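Local coordinates for protein 3-keto-5-aminohexanoate cleavage enzyme (Burkholderia xenovorans LB400, PDB 3E49) that probably catalyses the zinc-dependent cleavage of 3-keto-5-aminohexanoate or a related beta-keto acid on a TIM-barrel scaffold, at residues L51-P56 and A66-F71; L85-S90 and E97-A102; T11-G16 and G257-L262; S24-V29 and L269-A274. One frame throughout, in Å; residues are numbered along the deposited sequence.

Contact 1: L51-P56 and A66-F71. With ZN (zinc ion), chain E.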
loop_
_atom_site.group_PDB
_atom_site.type_symbol
_atom_site.label_atom_id
_atom_site.label_comp_id
_atom_site.label_asym_id
_atom_site.label_seq_id
_atom_site.Cartn_x
_atom_site.Cartn_y
_atom_site.Cartn_z
ATOM N N LEU A 51 17.555 24.260 14.088
ATOM C CA LEU A 51 18.807 24.572 14.794
ATOM C C LEU A 51 19.155 23.787 16.023
ATOM O O LEU A 51 18.303 23.505 16.881
ATOM C CB LEU A 51 18.784 26.072 15.191
ATOM C CG LEU A 51 18.871 27.055 14.026
ATOM C CD1 LEU A 51 18.209 28.400 14.334
ATOM C CD2 LEU A 51 20.298 27.237 13.557
ATOM N N HIS A 52 20.434 23.394 16.073
ATOM C CA HIS A 52 21.060 22.878 17.285
ATOM C C HIS A 52 22.302 23.737 17.483
ATOM O O HIS A 52 22.749 24.441 16.559
ATOM C CB HIS A 52 21.570 21.437 17.166
ATOM C CG HIS A 52 20.517 20.404 16.976
ATOM N ND1 HIS A 52 20.515 19.227 17.687
ATOM C CD2 HIS A 52 19.506 20.305 16.075
ATOM C CE1 HIS A 52 19.530 18.457 17.258
ATOM N NE2 HIS A 52 18.909 19.084 16.277
ATOM N N ALA A 53 22.869 23.643 18.689
ATOM C CA ALA A 53 24.094 24.350 19.034
ATOM C C ALA A 53 25.148 23.298 19.335
ATOM O O ALA A 53 24.829 22.164 19.758
ATOM C CB ALA A 53 23.882 25.252 20.258
ATOM N N ARG A 54 26.397 23.673 19.092
ATOM C CA ARG A 54 27.533 22.811 19.365
ATOM C C ARG A 54 28.546 23.555 20.229
ATOM O O ARG A 54 28.614 24.792 20.191
ATOM C CB ARG A 54 28.165 22.364 18.054
ATOM C CG ARG A 54 27.342 21.284 17.334
ATOM C CD ARG A 54 28.002 20.808 16.062
ATOM N NE ARG A 54 27.193 19.812 15.354
ATOM C CZ ARG A 54 27.196 18.487 15.582
ATOM N NH1 ARG A 54 27.929 17.939 16.542
ATOM N NH2 ARG A 54 26.405 17.687 14.846
ATOM N N ASP A 55 29.307 22.801 21.017
ATOM C CA ASP A 55 30.356 23.407 21.830
ATOM C C ASP A 55 31.417 23.794 20.840
ATOM O O ASP A 55 31.963 22.924 20.178
ATOM C CB ASP A 55 30.887 22.408 22.843
ATOM C CG ASP A 55 31.983 22.989 23.729
ATOM O OD1 ASP A 55 32.657 23.979 23.344
ATOM O OD2 ASP A 55 32.151 22.427 24.827
ATOM N N PRO A 56 31.723 25.096 20.719
ATOM C CA PRO A 56 32.700 25.544 19.734
ATOM C C PRO A 56 34.165 25.116 19.925
ATOM O O PRO A 56 34.971 25.337 19.032
ATOM C CB PRO A 56 32.586 27.071 19.775
ATOM C CG PRO A 56 31.984 27.390 21.047
ATOM C CD PRO A 56 31.184 26.210 21.516
ATOM N N ALA A 66 22.978 29.283 26.559
ATOM C CA ALA A 66 24.102 30.164 26.275
ATOM C C ALA A 66 24.774 29.851 24.918
ATOM O O ALA A 66 25.300 30.741 24.277
ATOM C CB ALA A 66 25.131 30.114 27.437
ATOM N N ALA A 67 24.750 28.588 24.468
ATOM C CA ALA A 67 25.387 28.212 23.171
ATOM C C ALA A 67 24.630 28.735 21.938
ATOM O O ALA A 67 25.175 28.726 20.809
ATOM C CB ALA A 67 25.557 26.689 23.080
ATOM N N PHE A 68 23.389 29.188 22.148
ATOM C CA PHE A 68 22.564 29.791 21.092
ATOM C C PHE A 68 22.579 31.327 21.098
ATOM O O PHE A 68 22.161 31.990 20.130
ATOM C CB PHE A 68 21.103 29.388 21.317
ATOM C CG PHE A 68 20.828 27.908 21.166
ATOM C CD1 PHE A 68 21.122 27.018 22.178
ATOM C CD2 PHE A 68 20.193 27.425 20.022
ATOM C CE1 PHE A 68 20.853 25.651 22.040
ATOM C CE2 PHE A 68 19.905 26.054 19.879
ATOM C CZ PHE A 68 20.222 25.176 20.879
ATOM N N ALA A 69 23.059 31.899 22.195
ATOM C CA ALA A 69 22.952 33.367 22.420
ATOM C C ALA A 69 23.478 34.292 21.344
ATOM O O ALA A 69 22.917 35.366 21.156
ATOM C CB ALA A 69 23.539 33.742 23.797
ATOM N N GLU A 70 24.505 33.903 20.598
ATOM C CA GLU A 70 25.072 34.765 19.574
ATOM C C GLU A 70 24.393 34.517 18.225
ATOM O O GLU A 70 23.992 35.448 17.537
ATOM C CB GLU A 70 26.587 34.505 19.457
ATOM C CG GLU A 70 27.336 34.511 20.821
ATOM C CD GLU A 70 28.723 33.880 20.764
ATOM O OE1 GLU A 70 29.541 34.309 19.939
ATOM O OE2 GLU A 70 28.999 32.967 21.571
ATOM N N PHE A 71 24.274 33.245 17.837
ATOM C CA PHE A 71 23.733 32.972 16.500
ATOM C C PHE A 71 22.265 33.312 16.277
ATOM O O PHE A 71 21.914 33.766 15.200
ATOM C CB PHE A 71 24.140 31.583 15.920
ATOM C CG PHE A 71 23.571 30.354 16.606
ATOM C CD1 PHE A 71 22.242 29.994 16.458
ATOM C CD2 PHE A 71 24.432 29.431 17.229
ATOM C CE1 PHE A 71 21.742 28.829 17.053
ATOM C CE2 PHE A 71 23.950 28.242 17.811
ATOM C CZ PHE A 71 22.605 27.924 17.715
HETATM ZN ZN ZN E . 17.454 18.103 14.894
HETATM O O HOH W 1 27.681 27.126 20.108
HETATM O O HOH W 2 15.928 17.671 16.659
HETATM O O HOH W 3 15.887 16.496 14.061
#

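Contact 2: L85-S90 and E97-A102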
loop_
_atom_site.group_PDB
_atom_site.type_symbol
_atom_site.label_atom_id
_atom_site.label_comp_id
_atom_site.label_asym_id
_atom_site.label_seq_id
_atom_site.Cartn_x
_atom_site.Cartn_y
_atom_site.Cartn_z
ATOM N N LEU A 85 13.958 25.603 16.959
ATOM C CA LEU A 85 14.924 24.995 17.894
ATOM C C LEU A 85 14.611 23.585 18.281
ATOM O O LEU A 85 13.474 23.259 18.559
ATOM C CB LEU A 85 14.960 25.766 19.218
ATOM C CG LEU A 85 15.256 27.259 19.043
ATOM C CD1 LEU A 85 15.396 27.898 20.441
ATOM C CD2 LEU A 85 16.494 27.467 18.153
ATOM N N THR A 86 15.662 22.778 18.389
ATOM C CA THR A 86 15.534 21.404 18.800
ATOM C C THR A 86 15.187 21.261 20.291
ATOM O O THR A 86 15.586 22.109 21.091
ATOM C CB THR A 86 16.843 20.625 18.545
ATOM O OG1 THR A 86 16.638 19.279 18.931
ATOM C CG2 THR A 86 18.022 21.185 19.375
ATOM N N THR A 87 14.401 20.231 20.630
ATOM C CA THR A 87 14.109 19.853 22.009
ATOM C C THR A 87 14.701 18.492 22.286
ATOM O O THR A 87 14.441 17.896 23.311
ATOM C CB THR A 87 12.606 19.805 22.349
ATOM O OG1 THR A 87 11.914 18.742 21.656
ATOM C CG2 THR A 87 11.997 21.102 22.069
ATOM N N GLY A 88 15.464 17.983 21.334
ATOM C CA GLY A 88 16.093 16.680 21.476
ATOM C C GLY A 88 17.535 16.926 21.803
ATOM O O GLY A 88 18.002 16.671 22.941
ATOM N N GLY A 89 18.197 17.525 20.809
ATOM C CA GLY A 89 19.615 17.820 20.857
ATOM C C GLY A 89 20.281 16.461 20.720
ATOM O O GLY A 89 19.998 15.704 19.771
ATOM N N SER A 90 21.141 16.142 21.679
ATOM C CA SER A 90 21.776 14.846 21.716
ATOM C C SER A 90 20.882 13.855 22.473
ATOM O O SER A 90 20.388 14.168 23.579
ATOM C CB SER A 90 23.150 14.944 22.387
ATOM O OG SER A 90 23.745 13.670 22.564
ATOM N N GLU A 97 17.189 19.609 30.636
ATOM C CA GLU A 97 18.257 20.248 29.896
ATOM C C GLU A 97 17.874 20.363 28.426
ATOM O O GLU A 97 18.265 21.314 27.737
ATOM C CB GLU A 97 19.553 19.438 30.045
ATOM N N ARG A 98 17.133 19.362 27.951
ATOM C CA ARG A 98 16.683 19.330 26.563
ATOM C C ARG A 98 15.762 20.511 26.242
ATOM O O ARG A 98 15.914 21.130 25.196
ATOM C CB ARG A 98 16.046 17.965 26.226
ATOM C CG ARG A 98 17.080 16.929 25.765
ATOM C CD ARG A 98 16.589 15.468 25.808
ATOM N NE ARG A 98 15.688 15.114 24.704
ATOM C CZ ARG A 98 14.354 15.039 24.768
ATOM N NH1 ARG A 98 13.690 15.284 25.899
ATOM N NH2 ARG A 98 13.668 14.706 23.681
ATOM N N LEU A 99 14.870 20.854 27.162
ATOM C CA LEU A 99 13.920 21.947 26.942
ATOM C C LEU A 99 14.364 23.369 27.211
ATOM O O LEU A 99 13.641 24.304 26.867
ATOM C CB LEU A 99 12.648 21.703 27.757
ATOM C CG LEU A 99 11.503 20.932 27.101
ATOM C CD1 LEU A 99 10.447 20.564 28.146
ATOM C CD2 LEU A 99 10.882 21.796 25.976
ATOM N N ARG A 100 15.535 23.582 27.795
ATOM C CA ARG A 100 15.911 24.966 28.135
ATOM C C ARG A 100 15.932 25.982 26.995
ATOM O O ARG A 100 15.433 27.090 27.146
ATOM C CB ARG A 100 17.211 25.018 28.936
ATOM C CG ARG A 100 17.035 24.517 30.348
ATOM C CD ARG A 100 18.163 25.007 31.254
ATOM N NE ARG A 100 18.025 24.485 32.622
ATOM C CZ ARG A 100 18.702 23.457 33.130
ATOM N NH1 ARG A 100 19.606 22.801 32.409
ATOM N NH2 ARG A 100 18.473 23.083 34.383
ATOM N N PRO A 101 16.543 25.634 25.859
ATOM C CA PRO A 101 16.548 26.575 24.749
ATOM C C PRO A 101 15.151 27.000 24.270
ATOM O O PRO A 101 14.891 28.194 24.116
ATOM C CB PRO A 101 17.315 25.808 23.654
ATOM C CG PRO A 101 18.184 24.889 24.406
ATOM C CD PRO A 101 17.343 24.439 25.551
ATOM N N ALA A 102 14.263 26.034 24.081
ATOM C CA ALA A 102 12.921 26.307 23.604
ATOM C C ALA A 102 12.140 27.109 24.632
ATOM O O ALA A 102 11.459 28.089 24.290
ATOM C CB ALA A 102 12.207 24.985 23.319
HETATM O O HOH W 4 14.806 23.004 23.720
#

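Contact 3: T11-G16 and G257-L262. With ZN (zinc ion), chain E.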
loop_
_atom_site.group_PDB
_atom_site.type_symbol
_atom_site.label_atom_id
_atom_site.label_comp_id
_atom_site.label_asym_id
_atom_site.label_seq_id
_atom_site.Cartn_x
_atom_site.Cartn_y
_atom_site.Cartn_z
ATOM N N THR A 11 12.685 23.192 4.627
ATOM C CA THR A 11 13.320 23.273 5.930
ATOM C C THR A 11 14.789 22.883 5.753
ATOM O O THR A 11 15.111 21.866 5.071
ATOM C CB THR A 11 12.679 22.376 6.969
ATOM O OG1 THR A 11 11.344 22.839 7.236
ATOM C CG2 THR A 11 13.525 22.374 8.261
ATOM N N CYS A 12 15.687 23.680 6.355
ATOM C CA CYS A 12 17.091 23.341 6.354
ATOM C C CYS A 12 17.592 23.134 7.804
ATOM O O CYS A 12 17.556 24.032 8.598
ATOM C CB CYS A 12 17.911 24.398 5.637
ATOM S SG CYS A 12 19.587 23.792 5.361
ATOM N N ALA A 13 18.037 21.922 8.120
ATOM C CA ALA A 13 18.572 21.545 9.427
ATOM C C ALA A 13 20.086 21.675 9.274
ATOM O O ALA A 13 20.756 20.787 8.723
ATOM C CB ALA A 13 18.182 20.115 9.760
ATOM N N VAL A 14 20.642 22.745 9.833
ATOM C CA VAL A 14 22.028 23.130 9.526
ATOM C C VAL A 14 23.184 22.344 10.140
ATOM O O VAL A 14 24.255 22.356 9.555
ATOM C CB VAL A 14 22.281 24.661 9.762
ATOM C CG1 VAL A 14 21.406 25.494 8.845
ATOM C CG2 VAL A 14 22.038 25.008 11.214
ATOM N N THR A 15 23.002 21.726 11.300
ATOM C CA THR A 15 24.115 20.947 11.925
ATOM C C THR A 15 23.712 19.742 12.784
ATOM O O THR A 15 24.358 18.653 12.733
ATOM C CB THR A 15 25.047 21.899 12.724
ATOM O OG1 THR A 15 26.268 21.216 13.024
ATOM C CG2 THR A 15 24.349 22.418 13.996
ATOM N N GLY A 16 22.651 19.902 13.568
ATOM C CA GLY A 16 22.143 18.819 14.400
ATOM C C GLY A 16 23.099 18.322 15.495
ATOM O O GLY A 16 23.977 19.044 15.900
ATOM N N GLY A 257 19.634 19.570 4.669
ATOM C CA GLY A 257 20.613 20.027 5.656
ATOM C C GLY A 257 21.692 19.058 6.056
ATOM O O GLY A 257 21.479 17.861 6.044
ATOM N N LEU A 258 22.834 19.606 6.475
ATOM C CA LEU A 258 24.002 18.823 6.911
ATOM C C LEU A 258 23.763 18.064 8.205
ATOM O O LEU A 258 24.467 17.066 8.507
ATOM C CB LEU A 258 25.278 19.705 6.969
ATOM C CG LEU A 258 26.097 19.963 5.689
ATOM C CD1 LEU A 258 25.302 20.221 4.471
ATOM C CD2 LEU A 258 27.103 21.137 5.935
ATOM N N GLU A 259 22.744 18.476 8.954
ATOM C CA GLU A 259 22.322 17.708 10.115
ATOM C C GLU A 259 21.936 16.273 9.694
ATOM O O GLU A 259 22.208 15.336 10.404
ATOM C CB GLU A 259 21.090 18.327 10.771
ATOM C CG GLU A 259 20.416 17.395 11.759
ATOM C CD GLU A 259 19.473 18.031 12.744
ATOM O OE1 GLU A 259 19.434 19.279 12.886
ATOM O OE2 GLU A 259 18.771 17.225 13.388
ATOM N N ASP A 260 21.250 16.191 8.548
ATOM C CA ASP A 260 20.610 14.981 8.009
ATOM C C ASP A 260 21.457 14.211 7.011
ATOM O O ASP A 260 21.386 12.989 6.971
ATOM C CB ASP A 260 19.303 15.380 7.306
ATOM C CG ASP A 260 18.342 16.173 8.215
ATOM O OD1 ASP A 260 18.385 16.026 9.455
ATOM O OD2 ASP A 260 17.533 16.971 7.704
ATOM N N SER A 261 22.226 14.915 6.195
ATOM C CA SER A 261 23.101 14.311 5.198
ATOM C C SER A 261 24.346 15.138 5.020
ATOM O O SER A 261 24.269 16.359 4.871
ATOM C CB SER A 261 22.450 14.214 3.821
ATOM O OG SER A 261 23.367 13.569 2.916
ATOM N N LEU A 262 25.498 14.481 4.972
ATOM C CA LEU A 262 26.752 15.189 4.743
ATOM C C LEU A 262 27.078 15.360 3.254
ATOM O O LEU A 262 27.969 16.148 2.906
ATOM C CB LEU A 262 27.899 14.462 5.454
ATOM C CG LEU A 262 27.911 14.465 6.981
ATOM C CD1 LEU A 262 29.098 13.827 7.522
ATOM C CD2 LEU A 262 27.885 15.913 7.476
HETATM ZN ZN ZN E . 17.454 18.103 14.894
HETATM O O HOH W 5 23.808 15.759 12.572
HETATM O O HOH W 6 20.461 21.712 12.987
HETATM O O HOH W 2 15.928 17.671 16.659
HETATM O O HOH W 3 15.887 16.496 14.061
#

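Contact 4: S24-V29 and L269-A274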
loop_
_atom_site.group_PDB
_atom_site.type_symbol
_atom_site.label_atom_id
_atom_site.label_comp_id
_atom_site.label_asym_id
_atom_site.label_seq_id
_atom_site.Cartn_x
_atom_site.Cartn_y
_atom_site.Cartn_z
ATOM N N SER A 24 33.176 15.721 8.436
ATOM C CA SER A 24 33.172 16.649 7.346
ATOM C C SER A 24 33.642 17.975 7.834
ATOM O O SER A 24 33.159 18.443 8.875
ATOM C CB SER A 24 31.779 16.857 6.810
ATOM O OG SER A 24 31.759 17.903 5.858
ATOM N N PRO A 25 34.527 18.623 7.059
ATOM C CA PRO A 25 35.033 19.937 7.440
ATOM C C PRO A 25 33.968 21.032 7.224
ATOM O O PRO A 25 34.132 22.183 7.678
ATOM C CB PRO A 25 36.210 20.114 6.497
ATOM C CG PRO A 25 35.797 19.412 5.266
ATOM C CD PRO A 25 35.094 18.179 5.775
ATOM N N TYR A 26 32.859 20.651 6.587
ATOM C CA TYR A 26 31.792 21.569 6.295
ATOM C C TYR A 26 30.676 21.555 7.331
ATOM O O TYR A 26 29.752 22.390 7.248
ATOM C CB TYR A 26 31.243 21.272 4.899
ATOM C CG TYR A 26 32.317 21.214 3.861
ATOM C CD1 TYR A 26 33.034 22.344 3.543
ATOM C CD2 TYR A 26 32.639 20.022 3.221
ATOM C CE1 TYR A 26 34.029 22.321 2.601
ATOM C CE2 TYR A 26 33.653 19.971 2.258
ATOM C CZ TYR A 26 34.346 21.133 1.962
ATOM O OH TYR A 26 35.329 21.173 1.016
ATOM N N LEU A 27 30.765 20.671 8.325
ATOM C CA LEU A 27 29.741 20.620 9.409
ATOM C C LEU A 27 29.876 21.880 10.272
ATOM O O LEU A 27 30.948 22.132 10.832
ATOM C CB LEU A 27 29.894 19.380 10.294
ATOM C CG LEU A 27 28.791 19.079 11.332
ATOM C CD1 LEU A 27 27.514 18.733 10.564
ATOM C CD2 LEU A 27 29.143 17.946 12.291
ATOM N N PRO A 28 28.826 22.703 10.325
ATOM C CA PRO A 28 28.957 23.915 11.155
ATOM C C PRO A 28 29.050 23.640 12.657
ATOM O O PRO A 28 28.245 22.892 13.219
ATOM C CB PRO A 28 27.693 24.722 10.818
ATOM C CG PRO A 28 27.185 24.177 9.522
ATOM C CD PRO A 28 27.559 22.689 9.573
ATOM N N VAL A 29 30.046 24.249 13.304
ATOM C CA VAL A 29 30.276 24.098 14.735
ATOM C C VAL A 29 30.136 25.423 15.521
ATOM O O VAL A 29 29.379 25.486 16.479
ATOM C CB VAL A 29 31.678 23.513 14.971
ATOM C CG1 VAL A 29 32.021 23.513 16.462
ATOM C CG2 VAL A 29 31.710 22.105 14.402
ATOM N N LEU A 269 31.075 15.345 -0.595
ATOM C CA LEU A 269 30.578 16.059 0.553
ATOM C C LEU A 269 29.951 17.386 0.133
ATOM O O LEU A 269 30.454 18.074 -0.765
ATOM C CB LEU A 269 31.707 16.338 1.551
ATOM C CG LEU A 269 32.349 15.157 2.267
ATOM C CD1 LEU A 269 33.546 15.647 3.007
ATOM C CD2 LEU A 269 31.403 14.457 3.213
ATOM N N ALA A 270 28.840 17.719 0.779
ATOM C CA ALA A 270 28.182 19.000 0.593
ATOM C C ALA A 270 29.049 20.082 1.244
ATOM O O ALA A 270 29.385 19.977 2.433
ATOM C CB ALA A 270 26.791 18.989 1.216
ATOM N N GLU A 271 29.403 21.112 0.479
ATOM C CA GLU A 271 30.231 22.190 1.030
ATOM C C GLU A 271 29.430 23.144 1.905
ATOM O O GLU A 271 29.959 23.731 2.855
ATOM C CB GLU A 271 30.949 22.958 -0.082
ATOM C CG GLU A 271 31.915 22.060 -0.838
ATOM C CD GLU A 271 32.766 22.820 -1.832
ATOM O OE1 GLU A 271 32.585 24.048 -1.965
ATOM O OE2 GLU A 271 33.620 22.176 -2.468
ATOM N N THR A 272 28.162 23.321 1.559
ATOM C CA THR A 272 27.260 24.113 2.366
ATOM C C THR A 272 25.872 23.441 2.432
ATOM O O THR A 272 25.566 22.484 1.695
ATOM C CB THR A 272 27.141 25.541 1.802
ATOM O OG1 THR A 272 26.517 25.536 0.495
ATOM C CG2 THR A 272 28.560 26.148 1.676
ATOM N N ASN A 273 25.098 23.922 3.385
ATOM C CA ASN A 273 23.685 23.590 3.560
ATOM C C ASN A 273 22.948 24.142 2.351
ATOM O O ASN A 273 22.071 23.498 1.770
ATOM C CB ASN A 273 23.159 24.232 4.848
ATOM C CG ASN A 273 23.400 23.411 6.053
ATOM O OD1 ASN A 273 22.648 22.491 6.328
ATOM N ND2 ASN A 273 24.404 23.770 6.836
ATOM N N ALA A 274 23.320 25.361 1.957
ATOM C CA ALA A 274 22.722 25.998 0.797
ATOM C C ALA A 274 22.856 25.167 -0.489
ATOM O O ALA A 274 21.972 25.159 -1.326
ATOM C CB ALA A 274 23.296 27.419 0.615
HETATM O O HOH W 7 29.577 17.919 4.346
HETATM O O HOH W 8 29.227 24.153 5.655
#

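Contact 1: L51-P56 and A66-F71
The TIM-barrel strand 48-54, which carries zinc ligands, meets the short helix 65-68 and the start of helix 71-78 through a cluster of small and aromatic side chains, with Ala53 pressed against Ala67, Phe68 and Phe71. The segment illustrates how alternation along a strand divides the work between a metal site and a hydrophobic layer: Leu51 and Ala53 turn toward 66-71, whereas His52 turns away and binds zinc through NE2 at 2.2 Å. The methyl of Ala53 lies over one face of the Phe68 ring, 3.7 Å from CB to the ring centroid and 17° off the normal, a CH-pi contact displaced toward the rim on the side of CE1. The same methyl also touches the Ala67 methyl, CB to CB at 3.6 Å, and sits at the edge of Phe71, in the plane of that ring, 3.9 Å from CE2. Phe71 achieves this with CG lodged between its backbone N and carbonyl carbon (chi1 68°), a setting that also brings its ring over CA of Phe68. Leu51 and Phe71 run antiparallel alongside one another, CD2 of Leu51 lying 4.1 Å from CE1 of Phe71. His52 O, 3.7 Å from Phe71 CZ, is buried here without a polar partner in the model. The cluster is filled out by Val34 of helix 31-44 against Leu51 and Phe71, by Pro101 and Tyr105 of helix 95-105 against Phe68, and by Leu85 of the adjoining strand 82-85, which packs on both Leu51 and Phe68.

Contact 2: L85-S90 and E97-A102
A backbone carbonyl stands over the flat face of a guanidinium group: Thr87 O lies 3.1 Å above the Arg98 plane, over its centre. Its distance to NE of Arg98 is 3.4 Å, yet the angles are too poor for a hydrogen bond, so the approach is better read as a carbonyl dipole set against a cationic face, which would probably be electrostatically favourable. The setting is a beta-alpha loop of the TIM barrel, leading from strand 82-85 into helix 95-105. The Arg98 chain bends at chi3 (77°), which turns the plane of the guanidinium to face Thr87 O; nearer the backbone, CG lies 3.0 Å from Gly88 O. NH2 of Arg98 has a further, weak hydrogen bond to Asn150. The loop itself is shaped by Thr86, whose OG1 accepts from both Gly88 N and Gly89 N at 3.0 Å each, an ST turn and ST motif combined, in a residue that also packs against the zinc ligand His52. Thr87 divides its side chain: OG1 bonds to Ser111 O, while CG2 meets Ala102 CB and Leu99 CD2, the Thr87 and Leu99 side chains running parallel. Leu85 adds CD1 against the Pro101 backbone and CB. Pro101 has no N-H to offer, and the helix kinks where the nitrogens of Pro101 and Ala102 lack bonds to the preceding turn. A water fills in there, accepting from Ala102 N at 3.1 Å and donating to Arg98 O at 2.6 Å and to Thr86 O at 2.9 Å.

Contact 3: T11-G16 and G257-L262
Glu259 lies against Ala13 and Gly16 with its side chain stretched out: CG is trans to the backbone N (chi1 166°) and the chain stays extended beyond it, which carries the carboxylate past the Ala13 methyl to the zinc. OE2 binds the metal at 2.2 Å, while OE1 is not a ligand and is held by a water that donates at 2.6 Å and accepts from Thr15 N. The carboxylate is thus oriented from both ends, by metal and by water, and a long, weak ion pair joins OE1 to Arg255. Gly16, with positive phi and no side chain to intervene, brings its CA within 3.1 Å of OE1. The contact lies at the seam of the TIM barrel, where the first strand, 10-13, pairs in parallel with the last, 253-256, and the loops that follow them meet. Here Glu259 N donates to Ala13 O at 3.1 Å, fairly straight at 159° but tilted 29° from the carbonyl plane. The same oxygen receives a CA-H contact from Gly257, 3.2 Å from CA to O, an approach possible because no side chain runs into it. Asp260 swings its CG to the side of its backbone N, so that OD2 passes 3.8 Å from Ala13 CB while forming a salt bridge with Arg255. The Cys12 sulfur rests 3.9 Å from Gly257 CA, and Leu258 CB lies 3.8 Å from Val14 O.

Contact 4: S24-V29 and L269-A274
Tyr26 and Glu271 share one choice of first torsion: each has CG opposite its carbonyl carbon and beside its own N (chi1 -51° and -63°), and on these two backbones that sets the side chains alongside one another. CA of Glu271 sits over one face of the tyrosine ring, 3.8 Å from the centroid and 16° off the normal, a CH-pi contact; farther out, Glu271 CG packs 3.8 Å from Tyr26 CZ. Pro25 CG covers the opposite face, so the phenol is sandwiched between its neighbour in sequence and a residue 245 positions away. At the ring edge, near its plane, lies CB of Leu269, whose CD1 reaches on to Pro25 CD and Ser24 OG, both at 4.1 Å. Ser24 builds the turn that presents the ring: the chain makes a type I turn from Ser24 to Leu27, and OG accepts from Tyr26 N at 3.0 Å, an ST turn. That hydroxyl also donates to a water at 2.7 Å, which passes a bond on to Ala270 O and so joins the segments where no direct hydrogen bond does. Further along, ND2 of Asn273 approaches Pro28 CG to 3.9 Å, although its amide is committed to the barrel loops, through OD1 to Leu258 N and ND2 to Val14 O. Thr272 N-caps helix 273-286 through Ala275 N, and Pro28 and Asn273 both rest on Ala37 of helix 31-44, so the contact ties the loop entering that helix to the start of the barrel's later helix 273-286.

Contacts 1 and 3 meet at the zinc: His52 of strand 48-54 and Glu259, from the loop after strand 253-256, join His50 and two waters around it; the two contacts also share neighbouring strands 48-54 and 10-13. Contact 2 supplies a second shell, the Thr86 side chain lying about 4 Å from the metal, and continues the aromatic packing of contact 1 through Phe68 CE1 and Pro101 CG, 3.6 Å apart. Contact 4 stands farther off, the Asn273 side chain about 11 Å from zinc. Thr15 OG1 ties contacts 1, 3 and 4 together, 2.9 Å from Arg54 NE and 2.6 Å from Pro28 O. Contacts 2 and 4 do not touch, their centres being 22 Å apart.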